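Local coordinates for protein formate dehydrogenase (Staphylococcus aureus, PDB 6TTB) that probably catalyses the NAD-dependent oxidation of formate to carbon dioxide, holding the cofactor in a cleft between two parallel-sheet domains, at residues E138-H150 with T322-I336. Numbering follows the deposited sequence.
With NAD (nicotinamide-adenine-dinucleotide), chain C.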
loop_
_atom_site.group_PDB
_atom_site.type_symbol
_atom_site.label_atom_id
_atom_site.label_comp_id
_atom_site.label_asym_id
_atom_site.label_seq_id
_atom_site.Cartn_x
_atom_site.Cartn_y
_atom_site.Cartn_z
ATOM N N GLU A 138 23.236 18.185 1.350
ATOM C CA GLU A 138 21.908 17.850 0.931
ATOM C C GLU A 138 20.952 18.532 1.915
ATOM O O GLU A 138 21.419 19.156 2.849
ATOM C CB GLU A 138 21.788 16.313 0.791
ATOM C CG GLU A 138 21.807 15.506 2.114
ATOM C CD GLU A 138 22.154 13.991 2.003
ATOM O OE1 GLU A 138 22.777 13.560 0.998
ATOM O OE2 GLU A 138 21.910 13.255 2.970
ATOM N N VAL A 139 19.628 18.413 1.671
ATOM C CA VAL A 139 18.549 19.094 2.387
ATOM C C VAL A 139 17.936 18.154 3.443
ATOM O O VAL A 139 16.795 17.678 3.352
ATOM C CB VAL A 139 17.472 19.512 1.381
ATOM C CG1 VAL A 139 16.431 20.416 2.033
ATOM C CG2 VAL A 139 18.085 20.159 0.138
ATOM N N THR A 140 18.681 17.916 4.495
ATOM C CA THR A 140 18.216 17.029 5.527
ATOM C C THR A 140 16.817 17.474 5.949
ATOM O O THR A 140 16.544 18.654 6.080
ATOM C CB THR A 140 19.279 16.914 6.621
ATOM O OG1 THR A 140 20.523 16.792 5.905
ATOM C CG2 THR A 140 19.109 15.711 7.516
ATOM N N GLY A 141 15.918 16.506 6.099
ATOM C CA GLY A 141 14.662 16.756 6.772
ATOM C C GLY A 141 13.528 16.911 5.782
ATOM O O GLY A 141 12.436 16.420 6.023
ATOM N N SER A 142 13.887 17.377 4.593
ATOM C CA SER A 142 12.956 17.935 3.653
ATOM C C SER A 142 11.880 16.923 3.184
ATOM O O SER A 142 10.849 17.352 2.605
ATOM C CB SER A 142 13.711 18.492 2.532
ATOM O OG SER A 142 14.163 17.436 1.712
ATOM N N ASN A 143 12.115 15.593 3.380
ATOM C CA ASN A 143 11.212 14.581 2.798
ATOM C C ASN A 143 11.177 13.294 3.636
ATOM O O ASN A 143 10.781 12.202 3.189
ATOM C CB ASN A 143 11.545 14.311 1.353
ATOM C CG ASN A 143 12.977 13.852 1.217
ATOM O OD1 ASN A 143 13.554 13.279 2.161
ATOM N ND2 ASN A 143 13.539 14.041 0.033
ATOM N N THR A 144 11.481 13.443 4.892
ATOM C CA THR A 144 11.416 12.321 5.787
ATOM C C THR A 144 10.003 11.765 5.793
ATOM O O THR A 144 9.835 10.589 5.602
ATOM C CB THR A 144 12.028 12.728 7.124
ATOM O OG1 THR A 144 11.433 13.953 7.605
ATOM C CG2 THR A 144 13.518 12.965 6.961
ATOM N N VAL A 145 8.969 12.634 5.966
ATOM C CA VAL A 145 7.617 12.116 6.197
ATOM C C VAL A 145 7.136 11.387 4.964
ATOM O O VAL A 145 6.479 10.315 5.063
ATOM C CB VAL A 145 6.619 13.191 6.508
ATOM C CG1 VAL A 145 5.234 12.592 6.497
ATOM C CG2 VAL A 145 6.914 13.869 7.819
ATOM N N SER A 146 7.395 12.027 3.817
ATOM C CA SER A 146 7.016 11.456 2.550
ATOM C C SER A 146 7.458 10.019 2.495
ATOM O O SER A 146 6.677 9.149 2.071
ATOM C CB SER A 146 7.608 12.212 1.420
ATOM O OG SER A 146 6.961 11.886 0.204
ATOM N N VAL A 147 8.731 9.787 2.852
ATOM C CA VAL A 147 9.327 8.463 2.689
ATOM C C VAL A 147 8.680 7.503 3.685
ATOM O O VAL A 147 8.336 6.368 3.327
ATOM C CB VAL A 147 10.873 8.522 2.771
ATOM C CG1 VAL A 147 11.525 7.179 2.730
ATOM C CG2 VAL A 147 11.440 9.396 1.667
ATOM N N ALA A 148 8.301 7.986 4.850
ATOM C CA ALA A 148 7.657 7.078 5.783
ATOM C C ALA A 148 6.363 6.602 5.195
ATOM O O ALA A 148 6.086 5.378 5.196
ATOM C CB ALA A 148 7.405 7.735 7.078
ATOM N N GLU A 149 5.560 7.575 4.692
ATOM C CA GLU A 149 4.279 7.240 4.075
ATOM C C GLU A 149 4.535 6.184 2.993
ATOM O O GLU A 149 3.857 5.156 2.900
ATOM C CB GLU A 149 3.642 8.457 3.425
ATOM C CG GLU A 149 3.287 9.581 4.350
ATOM C CD GLU A 149 2.586 10.788 3.682
ATOM O OE1 GLU A 149 2.399 10.752 2.470
ATOM O OE2 GLU A 149 2.167 11.755 4.413
ATOM N N HIS A 150 5.511 6.438 2.133
ATOM C CA HIS A 150 5.697 5.498 1.042
ATOM C C HIS A 150 5.973 4.107 1.605
ATOM O O HIS A 150 5.579 3.104 1.026
ATOM C CB HIS A 150 6.851 5.926 0.213
ATOM C CG HIS A 150 6.706 5.509 -1.184
ATOM N ND1 HIS A 150 6.044 6.304 -2.132
ATOM C CD2 HIS A 150 7.143 4.404 -1.829
ATOM C CE1 HIS A 150 6.118 5.703 -3.310
ATOM N NE2 HIS A 150 6.798 4.538 -3.146
ATOM N N THR A 322 8.329 1.266 -7.367
ATOM C CA THR A 322 8.055 2.385 -8.194
ATOM C C THR A 322 9.419 2.981 -8.583
ATOM O O THR A 322 10.463 2.657 -8.013
ATOM C CB THR A 322 7.207 3.372 -7.397
ATOM O OG1 THR A 322 7.970 4.015 -6.364
ATOM C CG2 THR A 322 5.962 2.740 -6.801
ATOM N N VAL A 323 9.412 3.879 -9.542
ATOM C CA VAL A 323 10.603 4.670 -9.755
ATOM C C VAL A 323 10.752 5.598 -8.537
ATOM O O VAL A 323 9.894 5.592 -7.669
ATOM C CB VAL A 323 10.505 5.416 -11.090
ATOM C CG1 VAL A 323 10.158 4.432 -12.188
ATOM C CG2 VAL A 323 9.422 6.451 -11.003
ATOM N N HIS A 324 11.833 6.398 -8.492
ATOM C CA HIS A 324 12.322 6.943 -7.256
ATOM C C HIS A 324 11.797 8.346 -7.088
ATOM O O HIS A 324 12.593 9.287 -7.158
ATOM C CB HIS A 324 13.871 7.033 -7.227
ATOM C CG HIS A 324 14.341 7.584 -5.906
ATOM N ND1 HIS A 324 15.657 7.980 -5.645
ATOM C CD2 HIS A 324 13.669 7.781 -4.750
ATOM C CE1 HIS A 324 15.759 8.349 -4.361
ATOM N NE2 HIS A 324 14.549 8.278 -3.820
ATOM N N TYR A 325 10.586 8.464 -6.600
ATOM C CA TYR A 325 10.048 9.793 -6.358
ATOM C C TYR A 325 9.494 9.993 -4.935
ATOM O O TYR A 325 8.947 11.049 -4.646
ATOM C CB TYR A 325 8.902 10.010 -7.326
ATOM C CG TYR A 325 7.704 9.178 -6.994
ATOM C CD1 TYR A 325 7.658 7.825 -7.280
ATOM C CD2 TYR A 325 6.610 9.751 -6.346
ATOM C CE1 TYR A 325 6.509 7.092 -7.005
ATOM C CE2 TYR A 325 5.481 9.023 -6.047
ATOM C CZ TYR A 325 5.421 7.710 -6.418
ATOM O OH TYR A 325 4.306 7.048 -6.082
ATOM N N SER A 326 9.626 8.978 -4.065
ATOM C CA SER A 326 8.943 8.953 -2.787
ATOM C C SER A 326 9.364 10.172 -1.991
ATOM O O SER A 326 8.510 10.828 -1.379
ATOM C CB SER A 326 9.164 7.623 -1.984
ATOM O OG SER A 326 10.375 7.681 -1.220
ATOM N N GLY A 327 10.647 10.531 -2.083
ATOM C CA GLY A 327 11.102 11.776 -1.459
ATOM C C GLY A 327 10.987 12.981 -2.398
ATOM O O GLY A 327 11.606 14.019 -2.166
ATOM N N MET A 328 10.194 12.829 -3.460
ATOM C CA MET A 328 10.033 13.861 -4.473
ATOM C C MET A 328 8.540 14.127 -4.664
ATOM O O MET A 328 8.159 14.691 -5.691
ATOM C CB MET A 328 10.622 13.410 -5.835
ATOM C CG MET A 328 10.807 14.529 -6.789
ATOM S SD MET A 328 11.133 14.022 -8.513
ATOM C CE MET A 328 9.675 13.008 -8.847
ATOM N N THR A 329 7.692 13.705 -3.687
ATOM C CA THR A 329 6.298 14.158 -3.663
ATOM C C THR A 329 6.255 15.665 -3.887
ATOM O O THR A 329 7.225 16.341 -3.620
ATOM C CB THR A 329 5.575 13.884 -2.340
ATOM O OG1 THR A 329 6.289 14.321 -1.179
ATOM C CG2 THR A 329 5.098 12.465 -2.218
ATOM N N LEU A 330 5.131 16.174 -4.417
ATOM C CA LEU A 330 5.024 17.595 -4.743
ATOM C C LEU A 330 5.419 18.450 -3.543
ATOM O O LEU A 330 6.160 19.379 -3.699
ATOM C CB LEU A 330 3.601 17.897 -5.154
ATOM C CG LEU A 330 3.420 18.384 -6.582
ATOM C CD1 LEU A 330 4.451 17.779 -7.492
ATOM C CD2 LEU A 330 2.005 18.072 -7.063
ATOM N N GLU A 331 4.943 18.112 -2.346
ATOM C CA GLU A 331 5.195 18.949 -1.192
ATOM C C GLU A 331 6.660 18.859 -0.839
ATOM O O GLU A 331 7.263 19.818 -0.415
ATOM C CB GLU A 331 4.434 18.403 0.014
ATOM C CG GLU A 331 2.963 18.696 -0.019
ATOM C CD GLU A 331 2.091 17.775 -0.862
ATOM O OE1 GLU A 331 2.556 16.617 -1.276
ATOM O OE2 GLU A 331 0.921 18.179 -1.098
ATOM N N ALA A 332 7.167 17.643 -0.865
ATOM C CA ALA A 332 8.595 17.431 -0.752
ATOM C C ALA A 332 9.345 18.422 -1.666
ATOM O O ALA A 332 10.343 18.977 -1.271
ATOM C CB ALA A 332 8.917 15.993 -1.077
ATOM N N GLN A 333 8.800 18.717 -2.867
ATOM C CA GLN A 333 9.489 19.644 -3.792
ATOM C C GLN A 333 9.655 21.033 -3.155
ATOM O O GLN A 333 10.781 21.492 -3.076
ATOM C CB GLN A 333 9.009 19.589 -5.248
ATOM C CG GLN A 333 9.341 18.265 -5.897
ATOM C CD GLN A 333 8.649 18.053 -7.214
ATOM O OE1 GLN A 333 8.699 18.913 -8.088
ATOM N NE2 GLN A 333 7.974 16.897 -7.383
ATOM N N LYS A 334 8.560 21.639 -2.624
ATOM C CA LYS A 334 8.736 22.921 -1.979
ATOM C C LYS A 334 9.855 22.808 -0.964
ATOM O O LYS A 334 10.752 23.644 -0.936
ATOM C CB LYS A 334 7.450 23.499 -1.347
ATOM N N ARG A 335 9.819 21.774 -0.120
ATOM C CA ARG A 335 10.770 21.727 0.979
ATOM C C ARG A 335 12.189 21.775 0.430
ATOM O O ARG A 335 12.943 22.635 0.850
ATOM C CB ARG A 335 10.423 20.646 1.987
ATOM C CG ARG A 335 9.837 21.214 3.294
ATOM C CD ARG A 335 8.415 20.754 3.737
ATOM N NE ARG A 335 8.493 19.332 3.784
ATOM C CZ ARG A 335 7.484 18.485 3.613
ATOM N NH1 ARG A 335 6.249 18.924 3.435
ATOM N NH2 ARG A 335 7.729 17.175 3.613
ATOM N N ILE A 336 12.426 21.030 -0.678
ATOM C CA ILE A 336 13.714 20.936 -1.360
ATOM C C ILE A 336 14.063 22.275 -1.982
ATOM O O ILE A 336 15.129 22.792 -1.706
ATOM C CB ILE A 336 13.683 19.787 -2.391
ATOM C CG1 ILE A 336 13.817 18.418 -1.711
ATOM C CG2 ILE A 336 14.684 19.951 -3.542
ATOM C CD1 ILE A 336 13.428 17.282 -2.629
HETATM P PA NAD C . 18.647 8.948 9.986
HETATM O O1A NAD C . 20.088 9.306 10.122
HETATM O O2A NAD C . 17.573 9.639 10.804
HETATM O O5B NAD C . 18.461 7.348 10.057
HETATM C C5B NAD C . 19.585 6.451 9.948
HETATM C C4B NAD C . 19.735 5.731 11.265
HETATM O O4B NAD C . 20.207 4.402 10.976
HETATM C C3B NAD C . 20.734 6.367 12.262
HETATM O O3B NAD C . 20.157 7.007 13.400
HETATM C C2B NAD C . 21.672 5.227 12.678
HETATM O O2B NAD C . 21.747 5.050 14.077
HETATM C C1B NAD C . 21.140 3.990 11.940
HETATM N N9A NAD C . 22.204 3.197 11.314
HETATM C C8A NAD C . 23.523 3.587 11.118
HETATM N N7A NAD C . 24.295 2.617 10.687
HETATM C C5A NAD C . 23.476 1.489 10.687
HETATM C C6A NAD C . 23.711 0.115 10.389
HETATM N N6A NAD C . 24.891 -0.398 10.093
HETATM N N1A NAD C . 22.679 -0.747 10.576
HETATM C C2A NAD C . 21.483 -0.248 10.927
HETATM N N3A NAD C . 21.136 1.016 11.189
HETATM C C4A NAD C . 22.178 1.844 11.062
HETATM O O3 NAD C . 18.269 9.138 8.488
HETATM P PN NAD C . 16.793 9.142 7.978
HETATM O O1N NAD C . 16.414 10.591 7.811
HETATM O O2N NAD C . 15.954 8.268 8.865
HETATM O O5D NAD C . 16.993 8.437 6.533
HETATM C C5D NAD C . 16.807 6.994 6.413
HETATM C C4D NAD C . 17.359 6.591 5.091
HETATM O O4D NAD C . 16.334 6.819 4.094
HETATM C C3D NAD C . 18.599 7.423 4.685
HETATM O O3D NAD C . 19.794 6.657 4.673
HETATM C C2D NAD C . 18.231 8.033 3.330
HETATM O O2D NAD C . 19.183 7.852 2.290
HETATM C C1D NAD C . 16.920 7.377 2.938
HETATM N N1N NAD C . 16.022 8.397 2.373
HETATM C C2N NAD C . 15.464 8.199 1.073
HETATM C C3N NAD C . 14.597 9.162 0.510
HETATM C C7N NAD C . 13.769 8.827 -0.732
HETATM O O7N NAD C . 13.404 9.747 -1.463
HETATM N N7N NAD C . 13.441 7.543 -0.976
HETATM C C4N NAD C . 14.492 10.439 1.176
HETATM C C5N NAD C . 15.080 10.628 2.445
HETATM C C6N NAD C . 15.865 9.603 3.011
#
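N143 meets G327 where the loop leading into helix 144-160 passes the loop ahead of helix 330-348. N143 CB packs against A332 CB at 4.0 Å and beside the G327 backbone. Chi1 of 58° places CG between the backbone N and the carbonyl carbon, and chi2 of 27° turns ND2 to G327 and OD1 to NAD. N143 ND2 donates to G327 O at 2.9 Å, in the carbonyl plane and on a lone pair, although that oxygen is tilted out of the amide plane; N143 OD1 lies 3.1 Å from NAD C5N of the nicotinamide ring. V147 CG2 approaches the same ring, 3.3 Å from NAD C4N. On the other segment, H324 NE2 donates to NAD O7N, the carboxamide oxygen, at 3.0 Å. This is the nicotinamide end of the cleft in a D-2-hydroxyacid dehydrogenase fold, where the two helices run between a five-stranded and a seven-stranded parallel sheet. One turn along helix 144-160, S146 OG accepts from T329 OG1 and is also bonded by R160 of the second subunit; S326 O lies so close to S146 OG that the length is doubtful. Farther on, the H150 ring has S326 CB over one face, 3.5 Å from its centroid, and forms an offset edge-to-face pair with Y325, the planes 88° apart. At the opposite end, R335 NE and NH2 each reach S142 O by weak bonds, while E185 of the second subunit forms a salt bridge with NH2.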